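Local coordinates for uncharacterized protein (PDB 4S1P), which is probably an esterase or related hydrolase of the SGNH (GDSL-like) superfamily, its natural substrate not established, at residues A57-N61 against E62-F66; S173-A176 against A177-A181. One frame throughout, in Å; residues are numbered along the deposited sequence.

Contact 1. Residues A57-N61 against E62-F66; sequences AALAN and EAWDF
Two N-H groups converge on the carbonyl oxygen of Ala58 as the helix 50-61 runs out. Glu62, the first residue to leave helical geometry, gives the last i to i+4 bond of the helix, N to Ala58 O at 3.0 Å. The indole of Trp64 supplies the second bond, NE1 to Ala58 O at 2.9 Å, and it is the straighter of the two at 163°. The donors arrive from opposite faces of the carbonyl plane, and the indole N-H lies well above that plane although the oxygen itself sits in the plane of the ring. Gripped twice, Ala58 O pins the tryptophan edge to the helix end.

Apolar contacts flank that bond. Ala58 CB rests 3.9 Å from Trp64 CZ2, while Leu59 sends its CD2 branch to within 4.0 Å of Trp64 CD1, the two side chains crossing at about a right angle. With CG of Trp64 anti to its carbonyl carbon (chi1 -52°), the indole swings back to the helix.

A water closes the turn, donating to Leu59 O at 2.6 Å and to Glu62 O at 2.7 Å, thereby bridging the final helical turn and the departing chain.

The carboxylate of Glu62 forms salt bridges with Arg32 and Arg5, and Arg5 also makes a cation-pi contact with Trp64. Ala58 and Trp64 both pack on Leu7 of strand 4-10, and they reach His34 and Arg32, respectively, on strand 29-35. The loop leads from helix 50-61 into strand 66-69 of the parallel sheet.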
ATOM      1  N   ALA A  57       7.003  10.616  14.604  1.00 12.43           N
ATOM      2  CA  ALA A  57       6.261  11.024  15.811  1.00 13.29           C
ATOM      3  C   ALA A  57       5.196   9.989  16.166  1.00 13.39           C
ATOM      4  O   ALA A  57       5.016   9.681  17.366  1.00 14.26           O
ATOM      5  CB  ALA A  57       5.631  12.378  15.646  1.00 14.50           C
ATOM      6  N   ALA A  58       4.525   9.401  15.140  1.00 13.39           N
ATOM      7  CA  ALA A  58       3.426   8.517  15.474  1.00 12.42           C
ATOM      8  C   ALA A  58       3.980   7.283  16.138  1.00 12.59           C
ATOM      9  O   ALA A  58       3.356   6.728  17.056  1.00 14.13           O
ATOM     10  CB  ALA A  58       2.683   8.135  14.228  1.00 12.74           C
ATOM     11  N   LEU A  59       5.119   6.779  15.647  1.00 13.71           N
ATOM     12  CA  LEU A  59       5.687   5.555  16.221  1.00 14.66           C
ATOM     13  C   LEU A  59       6.310   5.808  17.582  1.00 14.97           C
ATOM     14  O   LEU A  59       6.380   4.871  18.402  1.00 17.06           O
ATOM     15  CB  LEU A  59       6.693   4.932  15.271  1.00 15.35           C
ATOM     16  CG  LEU A  59       6.127   4.438  13.947  1.00 17.25           C
ATOM     17  CD1 LEU A  59       7.210   3.895  13.028  1.00 19.89           C
ATOM     18  CD2 LEU A  59       5.042   3.405  14.178  1.00 18.52           C
ATOM     19  N   ALA A  60       6.765   7.033  17.834  1.00 15.67           N
ATOM     20  CA  ALA A  60       7.313   7.399  19.129  1.00 17.21           C
ATOM     21  C   ALA A  60       6.260   7.720  20.184  1.00 17.18           C
ATOM     22  O   ALA A  60       6.505   7.511  21.376  1.00 20.65           O
ATOM     23  CB  ALA A  60       8.268   8.578  18.994  1.00 16.85           C
ATOM     24  N   ASN A  61       5.091   8.212  19.758  1.00 14.88           N
ATOM     25  CA  ASN A  61       4.154   8.834  20.652  1.00 15.62           C
ATOM     26  C   ASN A  61       2.814   8.127  20.839  1.00 16.13           C
ATOM     27  O   ASN A  61       2.102   8.377  21.804  1.00 16.79           O
ATOM     28  CB  ASN A  61       3.862  10.267  20.186  1.00 19.55           C
ATOM     29  CG  ASN A  61       5.094  11.153  20.212  1.00 19.91           C
ATOM     30  OD1 ASN A  61       6.166  10.759  20.656  1.00 23.72           O
ATOM     31  ND2 ASN A  61       4.937  12.349  19.669  1.00 25.49           N
ATOM     32  N   GLU A  62       2.451   7.297  19.881  1.00 15.26           N
ATOM     33  CA  GLU A  62       1.145   6.649  19.882  1.00 14.64           C
ATOM     34  C   GLU A  62       1.309   5.136  19.767  1.00 13.34           C
ATOM     35  O   GLU A  62       2.389   4.623  19.448  1.00 15.43           O
ATOM     36  CB  GLU A  62       0.234   7.207  18.769  1.00 14.73           C
ATOM     37  CG  GLU A  62       0.083   8.703  18.793  1.00 17.22           C
ATOM     38  CD  GLU A  62      -0.896   9.192  17.779  1.00 19.16           C
ATOM     39  OE1 GLU A  62      -2.056   8.781  17.799  1.00 18.50           O
ATOM     40  OE2 GLU A  62      -0.476   9.969  16.934  1.00 20.93           O
ATOM     41  N   ALA A  63       0.235   4.426  20.070  1.00 14.43           N
ATOM     42  CA  ALA A  63       0.226   2.973  20.045  1.00 15.15           C
ATOM     43  C   ALA A  63      -0.531   2.480  18.842  1.00 13.15           C
ATOM     44  O   ALA A  63      -1.643   2.925  18.590  1.00 15.81           O
ATOM     45  CB  ALA A  63      -0.435   2.470  21.293  1.00 15.62           C
ATOM     46  N   TRP A  64       0.061   1.533  18.125  1.00 13.01           N
ATOM     47  CA  TRP A  64      -0.530   0.988  16.889  1.00 12.44           C
ATOM     48  C   TRP A  64      -0.579  -0.516  16.906  1.00 12.79           C
ATOM     49  O   TRP A  64       0.419  -1.179  17.273  1.00 14.26           O
ATOM     50  CB  TRP A  64       0.271   1.480  15.660  1.00 12.63           C
ATOM     51  CG  TRP A  64       0.446   2.953  15.640  1.00 12.88           C
ATOM     52  CD1 TRP A  64       1.520   3.651  16.071  1.00 14.22           C
ATOM     53  CD2 TRP A  64      -0.530   3.939  15.247  1.00 13.02           C
ATOM     54  NE1 TRP A  64       1.287   4.997  15.972  1.00 13.59           N
ATOM     55  CE2 TRP A  64       0.015   5.199  15.510  1.00 12.06           C
ATOM     56  CE3 TRP A  64      -1.845   3.869  14.738  1.00 11.82           C
ATOM     57  CZ2 TRP A  64      -0.688   6.384  15.242  1.00 13.36           C
ATOM     58  CZ3 TRP A  64      -2.530   5.021  14.493  1.00 14.46           C
ATOM     59  CH2 TRP A  64      -1.955   6.279  14.739  1.00 14.57           C
ATOM     60  N   ASP A  65      -1.673  -1.060  16.352  1.00 13.34           N
ATOM     61  CA  ASP A  65      -1.748  -2.505  16.097  1.00 13.42           C
ATOM     62  C   ASP A  65      -1.103  -2.911  14.792  1.00 12.94           C
ATOM     63  O   ASP A  65      -0.488  -3.963  14.684  1.00 13.75           O
ATOM     64  CB  ASP A  65      -3.188  -2.964  16.136  1.00 14.95           C
ATOM     65  CG  ASP A  65      -3.795  -2.778  17.522  1.00 17.74           C
ATOM     66  OD1 ASP A  65      -3.497  -3.609  18.390  1.00 23.54           O
ATOM     67  OD2 ASP A  65      -4.463  -1.781  17.790  1.00 17.87           O
ATOM     68  N   PHE A  66      -1.286  -2.074  13.777  1.00 12.37           N
ATOM     69  CA  PHE A  66      -0.787  -2.338  12.451  1.00 12.66           C
ATOM     70  C   PHE A  66      -0.253  -1.077  11.821  1.00 11.84           C
ATOM     71  O   PHE A  66      -0.767   0.002  12.075  1.00 12.34           O
ATOM     72  CB  PHE A  66      -1.919  -2.861  11.551  1.00 12.81           C
ATOM     73  CG  PHE A  66      -2.505  -4.180  11.991  1.00 13.72           C
ATOM     74  CD1 PHE A  66      -1.850  -5.364  11.719  1.00 13.88           C
ATOM     75  CD2 PHE A  66      -3.688  -4.225  12.682  1.00 14.94           C
ATOM     76  CE1 PHE A  66      -2.367  -6.590  12.116  1.00 15.60           C
ATOM     77  CE2 PHE A  66      -4.223  -5.433  13.060  1.00 16.96           C
ATOM     78  CZ  PHE A  66      -3.558  -6.624  12.800  1.00 18.14           C
TER
HETATM   79  O   HOH W   1       4.604   3.168  19.167  1.00 24.67           O

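Contact 2. Residues S173-A176 against A177-A181; sequences SRLA and ALVLA
Ala177 N bonds to Ser173 O at 2.9 Å, one of four consecutive i to i+4 bonds in this part of helix 170-184, the last helix of an alpha/beta fold of the SGNH hydrolase type. The methyl of Ala177 meets Met19 of helix 19-27, the helix that also carries Met22, a neighbour of Ser173. The hydroxyl of Ser173 is held by Asn17.

Leu178 follows with N to Arg174 O at 2.9 Å. Its side chain reaches back along the helix toward the arginine, whose chain is extended from CG to NE, and it also touches Leu26. Leu178 CD1 lies 3.6 Å above the guanidinium plane of Arg174, displaced toward its rim and 3.7 Å from NH1.

One residue on, Val179 binds through N to Leu175 O, again at 2.9 Å. Its CG2 branch, anti to the carbonyl carbon, approaches Leu175 CD1 at 4.1 Å, and both side chains pack on Pro151 of helix 149-154.

Leu180 N closes the series on Ala176 O at a nearly straight 169°. Its side chain touches Met19 of helix 19-27 and Ala146 of strand 144-147, and Leu180 CG lies 3.4 Å from Ala176 O.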
ATOM      1  N   SER A 173     -11.475   0.401  -4.824  1.00 14.54           N
ATOM      2  CA  SER A 173     -11.137   0.796  -3.460  1.00 15.15           C
ATOM      3  C   SER A 173     -11.842  -0.044  -2.407  1.00 15.51           C
ATOM      4  O   SER A 173     -11.277  -0.370  -1.367  1.00 14.94           O
ATOM      5  CB  SER A 173     -11.413   2.256  -3.229  1.00 16.47           C
ATOM      6  OG  SER A 173     -10.565   3.049  -4.051  1.00 15.34           O
ATOM      7  N   ARG A 174     -13.105  -0.368  -2.667  1.00 15.01           N
ATOM      8  CA  ARG A 174     -13.838  -1.223  -1.754  1.00 18.51           C
ATOM      9  C   ARG A 174     -13.186  -2.596  -1.647  1.00 16.04           C
ATOM     10  O   ARG A 174     -13.031  -3.156  -0.559  1.00 16.53           O
ATOM     11  CB  ARG A 174     -15.293  -1.316  -2.179  1.00 18.82           C
ATOM     12  CG  ARG A 174     -16.118  -2.185  -1.245  1.00 23.93           C
ATOM     13  CD  ARG A 174     -17.580  -2.140  -1.628  1.00 32.67           C
ATOM     14  NE  ARG A 174     -18.347  -3.031  -0.764  1.00 42.53           N
ATOM     15  CZ  ARG A 174     -18.525  -4.335  -0.970  1.00 41.25           C
ATOM     16  NH1 ARG A 174     -18.006  -4.950  -2.040  1.00 44.30           N
ATOM     17  NH2 ARG A 174     -19.242  -5.031  -0.094  1.00 50.03           N
ATOM     18  N   LEU A 175     -12.732  -3.114  -2.786  1.00 15.93           N
ATOM     19  CA  LEU A 175     -12.055  -4.354  -2.812  1.00 15.58           C
ATOM     20  C   LEU A 175     -10.744  -4.279  -2.007  1.00 15.05           C
ATOM     21  O   LEU A 175     -10.444  -5.152  -1.190  1.00 15.82           O
ATOM     22  CB  LEU A 175     -11.751  -4.727  -4.248  1.00 18.33           C
ATOM     23  CG  LEU A 175     -10.988  -6.026  -4.418  1.00 17.60           C
ATOM     24  CD1 LEU A 175     -11.718  -7.213  -3.782  1.00 20.93           C
ATOM     25  CD2 LEU A 175     -10.751  -6.262  -5.896  1.00 22.00           C
ATOM     26  N   ALA A 176      -9.991  -3.214  -2.193  1.00 14.66           N
ATOM     27  CA  ALA A 176      -8.766  -3.055  -1.381  1.00 13.93           C
ATOM     28  C   ALA A 176      -9.066  -3.025   0.112  1.00 14.12           C
ATOM     29  O   ALA A 176      -8.374  -3.649   0.883  1.00 14.24           O
ATOM     30  CB  ALA A 176      -8.065  -1.804  -1.788  1.00 14.18           C
ATOM     31  N   ALA A 177     -10.099  -2.288   0.503  1.00 13.87           N
ATOM     32  CA  ALA A 177     -10.498  -2.241   1.908  1.00 14.23           C
ATOM     33  C   ALA A 177     -10.860  -3.620   2.429  1.00 13.79           C
ATOM     34  O   ALA A 177     -10.498  -3.973   3.542  1.00 15.25           O
ATOM     35  CB  ALA A 177     -11.651  -1.280   2.118  1.00 15.02           C
ATOM     36  N   LEU A 178     -11.601  -4.389   1.638  1.00 14.21           N
ATOM     37  CA  LEU A 178     -12.009  -5.737   2.072  1.00 16.04           C
ATOM     38  C   LEU A 178     -10.808  -6.669   2.217  1.00 14.90           C
ATOM     39  O   LEU A 178     -10.703  -7.440   3.181  1.00 17.91           O
ATOM     40  CB  LEU A 178     -13.037  -6.339   1.106  1.00 18.21           C
ATOM     41  CG  LEU A 178     -14.413  -5.692   1.114  1.00 20.68           C
ATOM     42  CD1 LEU A 178     -15.152  -6.182  -0.116  1.00 22.34           C
ATOM     43  CD2 LEU A 178     -15.171  -5.971   2.402  1.00 22.98           C
ATOM     44  N   VAL A 179      -9.858  -6.563   1.288  1.00 14.52           N
ATOM     45  CA  VAL A 179      -8.658  -7.369   1.380  1.00 14.19           C
ATOM     46  C   VAL A 179      -7.811  -6.992   2.617  1.00 15.08           C
ATOM     47  O   VAL A 179      -7.308  -7.831   3.352  1.00 15.13           O
ATOM     48  CB  VAL A 179      -7.835  -7.239   0.072  1.00 15.65           C
ATOM     49  CG1 VAL A 179      -6.507  -7.950   0.192  1.00 15.80           C
ATOM     50  CG2 VAL A 179      -8.601  -7.813  -1.133  1.00 16.26           C
ATOM     51  N   LEU A 180      -7.630  -5.695   2.814  1.00 13.07           N
ATOM     52  CA  LEU A 180      -6.894  -5.209   3.970  1.00 13.57           C
ATOM     53  C   LEU A 180      -7.587  -5.632   5.271  1.00 14.87           C
ATOM     54  O   LEU A 180      -6.925  -6.070   6.204  1.00 15.89           O
ATOM     55  CB  LEU A 180      -6.699  -3.686   3.920  1.00 13.59           C
ATOM     56  CG  LEU A 180      -5.657  -3.205   2.924  1.00 13.81           C
ATOM     57  CD1 LEU A 180      -5.932  -1.765   2.495  1.00 14.96           C
ATOM     58  CD2 LEU A 180      -4.258  -3.354   3.488  1.00 14.92           C
ATOM     59  N   ALA A 181      -8.912  -5.514   5.320  1.00 15.83           N
ATOM     60  CA  ALA A 181      -9.663  -5.916   6.506  1.00 15.95           C
ATOM     61  C   ALA A 181      -9.495  -7.415   6.799  1.00 16.58           C
ATOM     62  O   ALA A 181      -9.357  -7.823   7.945  1.00 19.46           O
ATOM     63  CB  ALA A 181     -11.129  -5.554   6.332  1.00 15.76           C
TER

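Contact 1 and contact 2 are separate local arrangements, their centres 23 Å apart and their nearest atoms about 7 Å apart. The parallel sheet relates them: 57-66 leads from a helix into strand 66-69, next to strand 4-10, whereas 173-181 belongs to the final helix, which packs against strand 144-147 at one edge. Contact 2 lies near the probable active site: the side chain of Ser173 is close to, without touching, Ser12, His167 and Asp164, which are arranged as a Ser-His-Asp charge relay, consistent with the catalytic triad of SGNH hydrolases, and about 12 Å from a bound unidentified ligand. Contact 1 is more peripheral, about 18 Å from the chain centre against 11 Å for contact 2.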